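Local coordinates for BH1408 protein (Bacillus halodurans, PDB 4E0A) that probably transfers an acetyl group to an amine nitrogen as a GNAT-type N-acetyltransferase, at residues G30-S35 and D128-N133; V58-D61 and K65-A68; K87-S92 and I114-A119; L108-I113 and A138-L143. The protein carries 1 engineered substitution. One frame throughout, in Å; residues are numbered along the deposited sequence.

Contact 1. Residues G30-S35 and D128-N133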
loop_
_atom_site.group_PDB
_atom_site.type_symbol
_atom_site.label_atom_id
_atom_site.label_comp_id
_atom_site.label_asym_id
_atom_site.label_seq_id
_atom_site.Cartn_x
_atom_site.Cartn_y
_atom_site.Cartn_z
ATOM N N GLY A 30 -18.057 0.307 0.120
ATOM C CA GLY A 30 -18.667 0.316 1.436
ATOM C C GLY A 30 -18.182 -0.821 2.318
ATOM O O GLY A 30 -18.458 -0.842 3.519
ATOM N N ASP A 31 -17.455 -1.769 1.721
ATOM C CA ASP A 31 -16.915 -2.896 2.464
ATOM C C ASP A 31 -15.677 -2.472 3.240
ATOM O O ASP A 31 -15.291 -3.115 4.224
ATOM C CB ASP A 31 -16.615 -4.081 1.523
ATOM C CG ASP A 31 -15.670 -3.719 0.394
ATOM O OD1 ASP A 31 -15.730 -2.580 -0.125
ATOM O OD2 ASP A 31 -14.853 -4.586 0.013
ATOM N N ILE A 32 -15.071 -1.370 2.802
ATOM C CA ILE A 32 -13.870 -0.853 3.429
ATOM C C ILE A 32 -14.206 0.416 4.208
ATOM O O ILE A 32 -13.779 0.586 5.353
ATOM C CB ILE A 32 -12.761 -0.572 2.361
ATOM C CG1 ILE A 32 -12.319 -1.894 1.699
ATOM C CG2 ILE A 32 -11.553 0.148 2.972
ATOM C CD1 ILE A 32 -11.132 -1.760 0.763
ATOM N N PHE A 33 -14.980 1.300 3.579
ATOM C CA PHE A 33 -15.229 2.635 4.126
ATOM C C PHE A 33 -16.595 2.722 4.790
ATOM O O PHE A 33 -17.557 2.100 4.355
ATOM C CB PHE A 33 -15.081 3.700 3.024
ATOM C CG PHE A 33 -13.695 3.768 2.446
ATOM C CD1 PHE A 33 -13.365 3.053 1.298
ATOM C CD2 PHE A 33 -12.716 4.522 3.064
ATOM C CE1 PHE A 33 -12.087 3.100 0.787
ATOM C CE2 PHE A 33 -11.428 4.579 2.551
ATOM C CZ PHE A 33 -11.118 3.862 1.411
ATOM N N ARG A 34 -16.668 3.507 5.854
ATOM C CA ARG A 34 -17.877 3.599 6.653
ATOM C C ARG A 34 -18.347 5.054 6.714
ATOM O O ARG A 34 -17.536 5.968 6.878
ATOM C CB ARG A 34 -17.577 3.073 8.064
ATOM C CG ARG A 34 -18.778 2.956 8.982
ATOM C CD ARG A 34 -18.317 2.483 10.359
ATOM N NE ARG A 34 -19.424 2.337 11.298
ATOM C CZ ARG A 34 -19.892 3.321 12.063
ATOM N NH1 ARG A 34 -19.355 4.540 11.996
ATOM N NH2 ARG A 34 -20.904 3.088 12.890
ATOM N N SER A 35 -19.655 5.266 6.587
ATOM C CA SER A 35 -20.222 6.601 6.764
ATOM C C SER A 35 -20.099 7.035 8.209
ATOM O O SER A 35 -20.314 6.236 9.121
ATOM C CB SER A 35 -21.704 6.622 6.377
ATOM O OG SER A 35 -21.865 6.590 4.972
ATOM N N ASP A 128 -1.480 7.021 -2.080
ATOM C CA ASP A 128 -2.250 5.846 -2.445
ATOM C C ASP A 128 -3.602 6.235 -2.980
ATOM O O ASP A 128 -4.259 7.120 -2.449
ATOM C CB ASP A 128 -2.408 4.901 -1.262
ATOM C CG ASP A 128 -1.098 4.234 -0.878
ATOM O OD1 ASP A 128 -0.514 4.617 0.156
ATOM O OD2 ASP A 128 -0.642 3.341 -1.625
ATOM N N VAL A 129 -4.020 5.558 -4.037
ATOM C CA VAL A 129 -5.326 5.832 -4.611
ATOM C C VAL A 129 -6.088 4.520 -4.856
ATOM O O VAL A 129 -5.507 3.506 -5.262
ATOM C CB VAL A 129 -5.189 6.670 -5.904
ATOM C CG1 VAL A 129 -4.411 5.889 -6.965
ATOM C CG2 VAL A 129 -6.564 7.092 -6.410
ATOM N N TYR A 130 -7.390 4.545 -4.601
ATOM C CA TYR A 130 -8.221 3.360 -4.815
ATOM C C TYR A 130 -8.539 3.115 -6.282
ATOM O O TYR A 130 -8.721 4.058 -7.053
ATOM C CB TYR A 130 -9.485 3.408 -3.948
ATOM C CG TYR A 130 -9.164 2.970 -2.549
ATOM C CD1 TYR A 130 -8.575 3.846 -1.653
ATOM C CD2 TYR A 130 -9.365 1.649 -2.151
ATOM C CE1 TYR A 130 -8.237 3.446 -0.390
ATOM C CE2 TYR A 130 -9.034 1.236 -0.880
ATOM C CZ TYR A 130 -8.464 2.145 -0.002
ATOM O OH TYR A 130 -8.120 1.764 1.277
ATOM N N ASP A 131 -8.597 1.835 -6.652
ATOM C CA ASP A 131 -8.694 1.412 -8.053
ATOM C C ASP A 131 -9.915 1.986 -8.776
ATOM O O ASP A 131 -9.851 2.287 -9.965
ATOM C CB ASP A 131 -8.686 -0.130 -8.125
ATOM C CG ASP A 131 -8.884 -0.672 -9.537
ATOM O OD1 ASP A 131 -8.007 -0.450 -10.397
ATOM O OD2 ASP A 131 -9.913 -1.353 -9.784
ATOM N N PHE A 132 -11.023 2.156 -8.060
ATOM C CA PHE A 132 -12.244 2.678 -8.686
ATOM C C PHE A 132 -12.132 4.157 -9.086
ATOM O O PHE A 132 -12.944 4.656 -9.874
ATOM C CB PHE A 132 -13.433 2.528 -7.735
ATOM C CG PHE A 132 -13.416 3.512 -6.575
ATOM C CD1 PHE A 132 -12.843 3.169 -5.364
ATOM C CD2 PHE A 132 -13.969 4.776 -6.711
ATOM C CE1 PHE A 132 -12.830 4.064 -4.311
ATOM C CE2 PHE A 132 -13.956 5.673 -5.666
ATOM C CZ PHE A 132 -13.394 5.321 -4.468
ATOM N N ASN A 133 -11.152 4.849 -8.510
ATOM C CA ASN A 133 -11.101 6.312 -8.531
ATOM C C ASN A 133 -10.446 6.822 -9.816
ATOM O O ASN A 133 -9.301 7.293 -9.812
ATOM C CB ASN A 133 -10.360 6.809 -7.283
ATOM C CG ASN A 133 -10.555 8.287 -7.016
ATOM O OD1 ASN A 133 -11.091 9.021 -7.845
ATOM N ND2 ASN A 133 -10.096 8.735 -5.845
#

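Contact 2. Residues V58-D61 and K65-A68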
loop_
_atom_site.group_PDB
_atom_site.type_symbol
_atom_site.label_atom_id
_atom_site.label_comp_id
_atom_site.label_asym_id
_atom_site.label_seq_id
_atom_site.Cartn_x
_atom_site.Cartn_y
_atom_site.Cartn_z
ATOM N N VAL A 58 -3.882 24.920 2.074
ATOM C CA VAL A 58 -5.228 25.224 1.588
ATOM C C VAL A 58 -5.178 26.233 0.457
ATOM O O VAL A 58 -4.299 27.093 0.414
ATOM C CB VAL A 58 -6.176 25.794 2.692
ATOM C CG1 VAL A 58 -6.442 24.763 3.791
ATOM C CG2 VAL A 58 -5.619 27.099 3.277
ATOM N N PHE A 59 -6.117 26.094 -0.469
ATOM C CA PHE A 59 -6.312 27.049 -1.536
ATOM C C PHE A 59 -7.532 27.888 -1.167
ATOM O O PHE A 59 -8.604 27.340 -0.896
ATOM C CB PHE A 59 -6.577 26.332 -2.864
ATOM C CG PHE A 59 -6.859 27.275 -4.002
ATOM C CD1 PHE A 59 -8.160 27.617 -4.329
ATOM C CD2 PHE A 59 -5.817 27.838 -4.729
ATOM C CE1 PHE A 59 -8.417 28.499 -5.363
ATOM C CE2 PHE A 59 -6.072 28.711 -5.763
ATOM C CZ PHE A 59 -7.377 29.035 -6.081
ATOM N N VAL A 60 -7.374 29.211 -1.143
ATOM C CA VAL A 60 -8.482 30.103 -0.797
ATOM C C VAL A 60 -8.778 31.017 -1.969
ATOM O O VAL A 60 -7.888 31.720 -2.451
ATOM C CB VAL A 60 -8.168 30.997 0.431
ATOM C CG1 VAL A 60 -9.357 31.869 0.746
ATOM C CG2 VAL A 60 -7.768 30.163 1.633
ATOM N N ASP A 61 -10.025 31.009 -2.430
ATOM C CA ASP A 61 -10.404 31.783 -3.610
ATOM C C ASP A 61 -11.577 32.706 -3.321
ATOM O O ASP A 61 -11.847 33.640 -4.080
ATOM C CB ASP A 61 -10.778 30.844 -4.761
ATOM C CG ASP A 61 -10.459 31.435 -6.126
ATOM O OD1 ASP A 61 -9.742 32.461 -6.191
ATOM O OD2 ASP A 61 -10.914 30.864 -7.138
ATOM N N LYS A 65 -14.281 30.610 2.157
ATOM C CA LYS A 65 -14.360 29.397 1.338
ATOM C C LYS A 65 -13.007 28.783 0.941
ATOM O O LYS A 65 -12.252 29.345 0.141
ATOM C CB LYS A 65 -15.274 29.573 0.121
ATOM C CG LYS A 65 -16.713 29.126 0.364
ATOM C CD LYS A 65 -17.392 28.710 -0.939
ATOM C CE LYS A 65 -18.787 28.123 -0.706
ATOM N NZ LYS A 65 -18.767 26.773 -0.053
ATOM N N ILE A 66 -12.725 27.612 1.505
ATOM C CA ILE A 66 -11.563 26.825 1.110
ATOM C C ILE A 66 -11.946 26.009 -0.119
ATOM O O ILE A 66 -12.841 25.164 -0.048
ATOM C CB ILE A 66 -11.147 25.850 2.235
ATOM C CG1 ILE A 66 -10.727 26.607 3.497
ATOM C CG2 ILE A 66 -10.038 24.885 1.760
ATOM C CD1 ILE A 66 -9.553 27.495 3.301
ATOM N N GLY A 67 -11.278 26.255 -1.242
ATOM C CA GLY A 67 -11.562 25.507 -2.454
ATOM C C GLY A 67 -10.859 24.163 -2.577
ATOM O O GLY A 67 -11.273 23.325 -3.368
ATOM N N ALA A 68 -9.790 23.961 -1.805
ATOM C CA ALA A 68 -9.007 22.733 -1.878
ATOM C C ALA A 68 -8.078 22.648 -0.681
ATOM O O ALA A 68 -7.731 23.663 -0.087
ATOM C CB ALA A 68 -8.176 22.718 -3.155
#

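Contact 3. Residues K87-S92 and I114-A119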
loop_
_atom_site.group_PDB
_atom_site.type_symbol
_atom_site.label_atom_id
_atom_site.label_comp_id
_atom_site.label_asym_id
_atom_site.label_seq_id
_atom_site.Cartn_x
_atom_site.Cartn_y
_atom_site.Cartn_z
ATOM N N LYS A 87 13.639 8.736 1.702
ATOM C CA LYS A 87 12.981 9.949 2.181
ATOM C C LYS A 87 11.931 10.365 1.154
ATOM O O LYS A 87 12.239 10.567 -0.023
ATOM C CB LYS A 87 14.023 11.059 2.388
ATOM C CG LYS A 87 13.489 12.305 3.093
ATOM C CD LYS A 87 14.593 13.345 3.313
ATOM C CE LYS A 87 14.076 14.495 4.180
ATOM N NZ LYS A 87 15.114 15.542 4.394
ATOM N N THR A 88 10.679 10.465 1.582
ATOM C CA THR A 88 9.624 10.855 0.656
ATOM C C THR A 88 8.682 11.881 1.258
ATOM O O THR A 88 8.672 12.113 2.476
ATOM C CB THR A 88 8.742 9.644 0.227
ATOM O OG1 THR A 88 8.238 8.972 1.388
ATOM C CG2 THR A 88 9.532 8.656 -0.642
ATOM N N VAL A 89 7.882 12.483 0.392
ATOM C CA VAL A 89 6.692 13.196 0.842
ATOM C C VAL A 89 5.509 12.290 0.563
ATOM O O VAL A 89 5.330 11.836 -0.570
ATOM C CB VAL A 89 6.491 14.515 0.083
ATOM C CG1 VAL A 89 5.119 15.100 0.405
ATOM C CG2 VAL A 89 7.585 15.498 0.430
ATOM N N TYR A 90 4.702 12.016 1.581
ATOM C CA TYR A 90 3.521 11.188 1.382
ATOM C C TYR A 90 2.272 12.044 1.470
ATOM O O TYR A 90 2.031 12.715 2.484
ATOM C CB TYR A 90 3.446 10.075 2.412
ATOM C CG TYR A 90 2.271 9.146 2.193
ATOM C CD1 TYR A 90 2.298 8.195 1.180
ATOM C CD2 TYR A 90 1.122 9.227 2.989
ATOM C CE1 TYR A 90 1.220 7.331 0.973
ATOM C CE2 TYR A 90 0.039 8.376 2.774
ATOM C CZ TYR A 90 0.104 7.426 1.770
ATOM O OH TYR A 90 -0.960 6.568 1.554
ATOM N N ILE A 91 1.493 12.045 0.398
ATOM C CA ILE A 91 0.255 12.808 0.372
ATOM C C ILE A 91 -0.862 11.921 0.915
ATOM O O ILE A 91 -1.296 10.995 0.237
ATOM C CB ILE A 91 -0.102 13.247 -1.058
ATOM C CG1 ILE A 91 1.026 14.101 -1.667
ATOM C CG2 ILE A 91 -1.419 14.000 -1.052
ATOM C CD1 ILE A 91 0.796 14.432 -3.128
ATOM N N SER A 92 -1.320 12.206 2.129
ATOM C CA SER A 92 -2.392 11.428 2.751
ATOM C C SER A 92 -3.782 11.925 2.342
ATOM O O SER A 92 -4.744 11.161 2.335
ATOM C CB SER A 92 -2.240 11.430 4.277
ATOM O OG SER A 92 -2.379 12.739 4.793
ATOM N N ILE A 114 5.282 19.678 -4.653
ATOM C CA ILE A 114 6.577 19.459 -5.298
ATOM C C ILE A 114 7.643 20.379 -4.705
ATOM O O ILE A 114 8.734 19.928 -4.352
ATOM C CB ILE A 114 6.512 19.661 -6.821
ATOM C CG1 ILE A 114 5.656 18.574 -7.470
ATOM C CG2 ILE A 114 7.930 19.651 -7.424
ATOM C CD1 ILE A 114 5.298 18.851 -8.932
ATOM N N SER A 115 7.315 21.664 -4.571
ATOM C CA SER A 115 8.255 22.632 -4.013
ATOM C C SER A 115 8.684 22.227 -2.615
ATOM O O SER A 115 9.849 22.383 -2.247
ATOM C CB SER A 115 7.648 24.035 -3.985
ATOM O OG SER A 115 7.557 24.565 -5.292
ATOM N N TYR A 116 7.742 21.702 -1.845
ATOM C CA TYR A 116 8.027 21.202 -0.514
ATOM C C TYR A 116 8.996 20.022 -0.592
ATOM O O TYR A 116 9.983 19.972 0.143
ATOM C CB TYR A 116 6.726 20.771 0.179
ATOM C CG TYR A 116 6.925 20.228 1.573
ATOM C CD1 TYR A 116 7.045 18.861 1.800
ATOM C CD2 TYR A 116 6.994 21.082 2.669
ATOM C CE1 TYR A 116 7.228 18.357 3.076
ATOM C CE2 TYR A 116 7.181 20.588 3.951
ATOM C CZ TYR A 116 7.298 19.224 4.148
ATOM O OH TYR A 116 7.485 18.730 5.419
ATOM N N GLY A 117 8.694 19.060 -1.460
ATOM C CA GLY A 117 9.547 17.892 -1.626
ATOM C C GLY A 117 10.960 18.300 -2.014
ATOM O O GLY A 117 11.932 17.823 -1.431
ATOM N N LYS A 118 11.084 19.195 -2.990
ATOM C CA LYS A 118 12.405 19.701 -3.374
ATOM C C LYS A 118 13.137 20.405 -2.226
ATOM O O LYS A 118 14.327 20.175 -2.007
ATOM C CB LYS A 118 12.321 20.608 -4.609
ATOM C CG LYS A 118 11.855 19.876 -5.860
ATOM C CD LYS A 118 11.730 20.795 -7.063
ATOM C CE LYS A 118 11.427 19.989 -8.326
ATOM N NZ LYS A 118 10.835 20.836 -9.399
ATOM N N ALA A 119 12.423 21.252 -1.491
ATOM C CA ALA A 119 13.033 21.989 -0.389
ATOM C C ALA A 119 13.580 21.035 0.673
ATOM O O ALA A 119 14.551 21.345 1.363
ATOM C CB ALA A 119 12.032 22.977 0.224
#

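Contact 4. Residues L108-I113 and A138-L143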
loop_
_atom_site.group_PDB
_atom_site.type_symbol
_atom_site.label_atom_id
_atom_site.label_comp_id
_atom_site.label_asym_id
_atom_site.label_seq_id
_atom_site.Cartn_x
_atom_site.Cartn_y
_atom_site.Cartn_z
ATOM N N LEU A 108 -2.287 23.481 -8.908
ATOM C CA LEU A 108 -1.583 24.477 -8.116
ATOM C C LEU A 108 -1.177 23.907 -6.750
ATOM O O LEU A 108 -0.057 24.136 -6.280
ATOM C CB LEU A 108 -2.431 25.739 -7.942
ATOM C CG LEU A 108 -2.542 26.654 -9.166
ATOM C CD1 LEU A 108 -3.539 27.757 -8.910
ATOM C CD2 LEU A 108 -1.191 27.250 -9.516
ATOM N N ILE A 109 -2.080 23.177 -6.111
ATOM C CA ILE A 109 -1.755 22.542 -4.820
ATOM C C ILE A 109 -0.614 21.536 -4.982
ATOM O O ILE A 109 0.334 21.512 -4.190
ATOM C CB ILE A 109 -2.963 21.835 -4.197
ATOM C CG1 ILE A 109 -3.974 22.867 -3.678
ATOM C CG2 ILE A 109 -2.517 20.909 -3.047
ATOM C CD1 ILE A 109 -3.498 23.559 -2.447
ATOM N N PHE A 110 -0.695 20.721 -6.026
ATOM C CA PHE A 110 0.342 19.719 -6.281
ATOM C C PHE A 110 1.708 20.356 -6.543
ATOM O O PHE A 110 2.729 19.861 -6.085
ATOM C CB PHE A 110 -0.038 18.832 -7.466
ATOM C CG PHE A 110 0.755 17.554 -7.545
ATOM C CD1 PHE A 110 0.413 16.459 -6.747
ATOM C CD2 PHE A 110 1.831 17.441 -8.412
ATOM C CE1 PHE A 110 1.123 15.268 -6.812
ATOM C CE2 PHE A 110 2.553 16.252 -8.489
ATOM C CZ PHE A 110 2.201 15.157 -7.694
ATOM N N GLU A 111 1.724 21.453 -7.290
ATOM C CA GLU A 111 2.959 22.191 -7.500
ATOM C C GLU A 111 3.576 22.660 -6.181
ATOM O O GLU A 111 4.792 22.597 -6.006
ATOM C CB GLU A 111 2.726 23.354 -8.464
ATOM C CG GLU A 111 2.653 22.874 -9.901
ATOM C CD GLU A 111 1.999 23.868 -10.831
ATOM O OE1 GLU A 111 1.404 24.847 -10.337
ATOM O OE2 GLU A 111 2.075 23.658 -12.059
ATOM N N ALA A 112 2.733 23.106 -5.254
ATOM C CA ALA A 112 3.201 23.491 -3.927
ATOM C C ALA A 112 3.843 22.300 -3.214
ATOM O O ALA A 112 4.864 22.437 -2.541
ATOM C CB ALA A 112 2.042 24.036 -3.101
ATOM N N ILE A 113 3.250 21.125 -3.376
ATOM C CA ILE A 113 3.785 19.921 -2.742
ATOM C C ILE A 113 5.148 19.560 -3.336
ATOM O O ILE A 113 6.066 19.209 -2.601
ATOM C CB ILE A 113 2.792 18.753 -2.818
ATOM C CG1 ILE A 113 1.502 19.122 -2.060
ATOM C CG2 ILE A 113 3.388 17.472 -2.239
ATOM C CD1 ILE A 113 0.398 18.114 -2.205
ATOM N N ALA A 138 -6.474 9.803 -13.335
ATOM C CA ALA A 138 -6.221 10.640 -14.510
ATOM C C ALA A 138 -5.511 11.924 -14.111
ATOM O O ALA A 138 -4.660 12.414 -14.833
ATOM C CB ALA A 138 -7.514 10.958 -15.227
ATOM N N PHE A 139 -5.883 12.468 -12.961
ATOM C CA PHE A 139 -5.286 13.707 -12.470
ATOM C C PHE A 139 -3.819 13.439 -12.148
ATOM O O PHE A 139 -2.937 14.145 -12.618
ATOM C CB PHE A 139 -6.051 14.191 -11.235
ATOM C CG PHE A 139 -5.412 15.344 -10.511
ATOM C CD1 PHE A 139 -5.529 16.640 -10.990
ATOM C CD2 PHE A 139 -4.731 15.131 -9.320
ATOM C CE1 PHE A 139 -4.946 17.706 -10.313
ATOM C CE2 PHE A 139 -4.157 16.183 -8.627
ATOM C CZ PHE A 139 -4.254 17.475 -9.130
ATOM N N TYR A 140 -3.555 12.415 -11.350
ATOM C CA TYR A 140 -2.167 12.123 -10.987
ATOM C C TYR A 140 -1.317 11.680 -12.178
ATOM O O TYR A 140 -0.130 12.025 -12.268
ATOM C CB TYR A 140 -2.107 11.135 -9.810
ATOM C CG TYR A 140 -2.622 11.780 -8.542
ATOM C CD1 TYR A 140 -2.005 12.919 -8.035
ATOM C CD2 TYR A 140 -3.743 11.288 -7.874
ATOM C CE1 TYR A 140 -2.476 13.547 -6.893
ATOM C CE2 TYR A 140 -4.226 11.917 -6.714
ATOM C CZ TYR A 140 -3.583 13.045 -6.242
ATOM O OH TYR A 140 -4.026 13.686 -5.109
ATOM N N HIS A 141 -1.913 10.927 -13.096
ATOM C CA HIS A 141 -1.197 10.569 -14.324
ATOM C C HIS A 141 -0.786 11.812 -15.084
ATOM O O HIS A 141 0.331 11.900 -15.591
ATOM C CB HIS A 141 -2.049 9.669 -15.220
ATOM C CG HIS A 141 -2.118 8.248 -14.748
ATOM N ND1 HIS A 141 -3.199 7.431 -15.000
ATOM C CD2 HIS A 141 -1.238 7.501 -14.039
ATOM C CE1 HIS A 141 -2.982 6.242 -14.465
ATOM N NE2 HIS A 141 -1.800 6.259 -13.875
ATOM N N SER A 142 -1.689 12.786 -15.135
ATOM C CA SER A 142 -1.468 14.001 -15.917
ATOM C C SER A 142 -0.357 14.855 -15.320
ATOM O O SER A 142 0.209 15.705 -15.994
ATOM C CB SER A 142 -2.749 14.824 -16.004
ATOM O OG SER A 142 -2.839 15.714 -14.911
ATOM N N LEU A 143 -0.055 14.630 -14.048
ATOM C CA LEU A 143 1.013 15.367 -13.378
ATOM C C LEU A 143 2.338 14.609 -13.358
ATOM O O LEU A 143 3.276 15.030 -12.691
ATOM C CB LEU A 143 0.601 15.728 -11.954
ATOM C CG LEU A 143 -0.606 16.665 -11.883
ATOM C CD1 LEU A 143 -1.183 16.660 -10.474
ATOM C CD2 LEU A 143 -0.221 18.069 -12.316
#

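Contact 1. Residues G30-S35 and D128-N133
An edge-to-face stack of Phe33 on Tyr130 joins two loops of the GNAT fold: the one that follows helix 11-28, and the type I beta turn that leads from strand 124-130 into helix 134-142. The two side chains approach from opposite directions. Phe33 brings the far edge of its ring, CE1 and CZ, against one face of the tyrosine, with the ring planes at 76° and the centroids 5.0 Å apart. The edge is not centred: Phe33 CZ comes within 3.4 Å of Tyr130 CE1, so the contact leans toward the rim nearest that carbon. With CG anti to the carbonyl carbon (chi1 -63°), the phenyl group of Phe33 reaches across the gap between the loops.

Ile32 adds an apolar flank. Its CG2 lies over one face of the Phe33 ring, 3.7 Å above the plane, while its other branch carries CD1 to 4.0 Å from Tyr130 CE2. A single isoleucine thus touches both aromatic rings of the stack. His25 of helix 11-28 meets Phe33 edge-to-face, and Met83 of the second subunit packs on Ile32 and Phe33. Asp128, Val129 and Tyr130 pair with an antiparallel strand of that subunit, so the stack stands where the sheet runs on across the dimer interface.

The turn is closed by Asn133 N, which donates to Tyr130 O at 2.9 Å, and Asn133 OD1 accepts from Ala136 N as the N-cap of helix 134-142.

Contact 2. Residues V58-D61 and K65-A68
Ile66 packs against Val58 and Val60 across the antiparallel beta hairpin of strands 54-62 and 65-77. From CB its two branches part. CG2, anti to the backbone N, lies 3.9 Å from Phe59 O and also borders Val58 CB. The longer branch, through CG1, carries the methyl CD1 between the two valines: Ile66 CD1 is 3.6 Å from Val60 CG2 and 3.8 Å from Val58 CB.

Val60 and Ile66 form a non-hydrogen-bonded pair, but the next step is irregular. Phe59 faces two residues: its N-H bonds to Ala68 O (2.9 Å, nearly straight at 171°), while its carbonyl oxygen accepts Gly67 N at 2.9 Å on a more bent path of 144°. Two residues opposite one are the mark of a beta bulge. It leaves Ala68 N buried without a partner in the model, and brings Gly67 CA to the edge of the Phe59 ring.

Helix 11-28 covers the Ile66 side, with Leu17 on Ile66 and Val14 on Val58. Across the sheet, Ile105 of helix 105-119 packs on Phe59 and Ala68, and strand 2-5 flanks strand 54-62 on its outer edge.

Contact 3. Residues K87-S92 and I114-A119
Val89 is where strand 86-96 touches the last turns of helix 105-119, meeting Tyr116 and Gly117 in the first half of a beta-alpha-beta unit. The strand enters at Lys87, whose long extended chain runs toward the end of the helix, where NZ bonds to the carbonyl oxygen of His120. Thr88 then turns its side chain to the other face of the sheet.

At Val89 the side chain points to the helix. The methyl CG2, anti to the carbonyl carbon, does all the touching: Val89 CG2 lies 3.7 Å from Tyr116 CD1, with CE1 of the same ring only a little farther away. It meets the ring at its edge, near the plane, and does not cover a face. The same methyl is also 3.7 Å from Gly117 CA, so it fits into the angle between the tyrosine ring and the helix backbone. Tyr116 CG is anti to the backbone N (chi1 180°), which brings the CD1-CE1 edge of the ring to the valine methyl. Strand and helix come close here, with Val89 CA and Gly117 CA 6.0 Å apart.

Past Tyr90, Ile91 faces the helix again, on Phe110 and Ile113. Ile72 of strand 65-77 packs on both Val89 and Tyr116, and the backbone of Val89 bonds to Ala124 and Glu126 of strand 124-130. Strand 86-96 thus lies between antiparallel 65-77 and parallel 124-130, with helix 105-119 packed on the face carrying Val89 and Ile91.

Contact 4. Residues L108-I113 and A138-L143
Phe139 O, in the last turn of helix 134-142, is gripped by Ser142 OG at 2.8 Å and, weakly, by Leu143 N at 3.3 Å, and the helix end so held presents Leu143 to Phe110 of helix 105-119. The leucine methyl CD1 makes a CH-pi contact over one face of the phenylalanine ring, 3.9 Å from its centroid and 24° off the normal. It leans toward the attached end of the ring, since Leu143 CD1 is closest to Phe110 CG at 3.6 Å, while Leu143 CB borders the CD2-CE2 side of the ring. That methyl serves two rings, because it also rests 3.4 Å above the plane of Phe139.

Tyr140 completes the contact from the side. Its ring edge faces Phe110, with Tyr140 CE1 4.0 Å from Phe110 CE1, and Phe139 CD2 sits over the centre of the tyrosine face. Phe110 reaches this cluster with CG anti to its backbone N (chi1 -163°). Met145 backs both Phe110 and Tyr140, and Leu154 and Met152 of the second subunit pack on Phe110 and Tyr140 respectively.

The side chain of Tyr140 is about 4 Å from a bound phosphate, probably from the crystallisation liquor, although it may mark a pocket. Between 108-113 and 138-143 the contact is made by aromatic and aliphatic carbon, so the fit rests on shape and dispersion, and the polar bonds at Phe139 O order the helix end without crossing to the partner.

In the fold
The four contacts lie in a single GNAT domain; contacts 1, 2 and 3 reach its central sheet, while contact 4 joins helix 105-119 to the end of helix 134-142. Contact 1 opens first and closes after contacts 2 and 3; contact 2 is complete before contacts 3 and 4 begin, and these two alternate along the chain. Contacts 3 and 4 share helix 105-119, with centres 12 Å apart, and merge where Val89 CG1 meets Ile113 CG2. Contact 2 joins that core where Ile109 lies against Phe59 and Ala68, whereas contact 1 is centred 25 Å from it. Contacts 1, 3 and 4 all reach the second subunit, so the interface draws on widely separated parts of the chain.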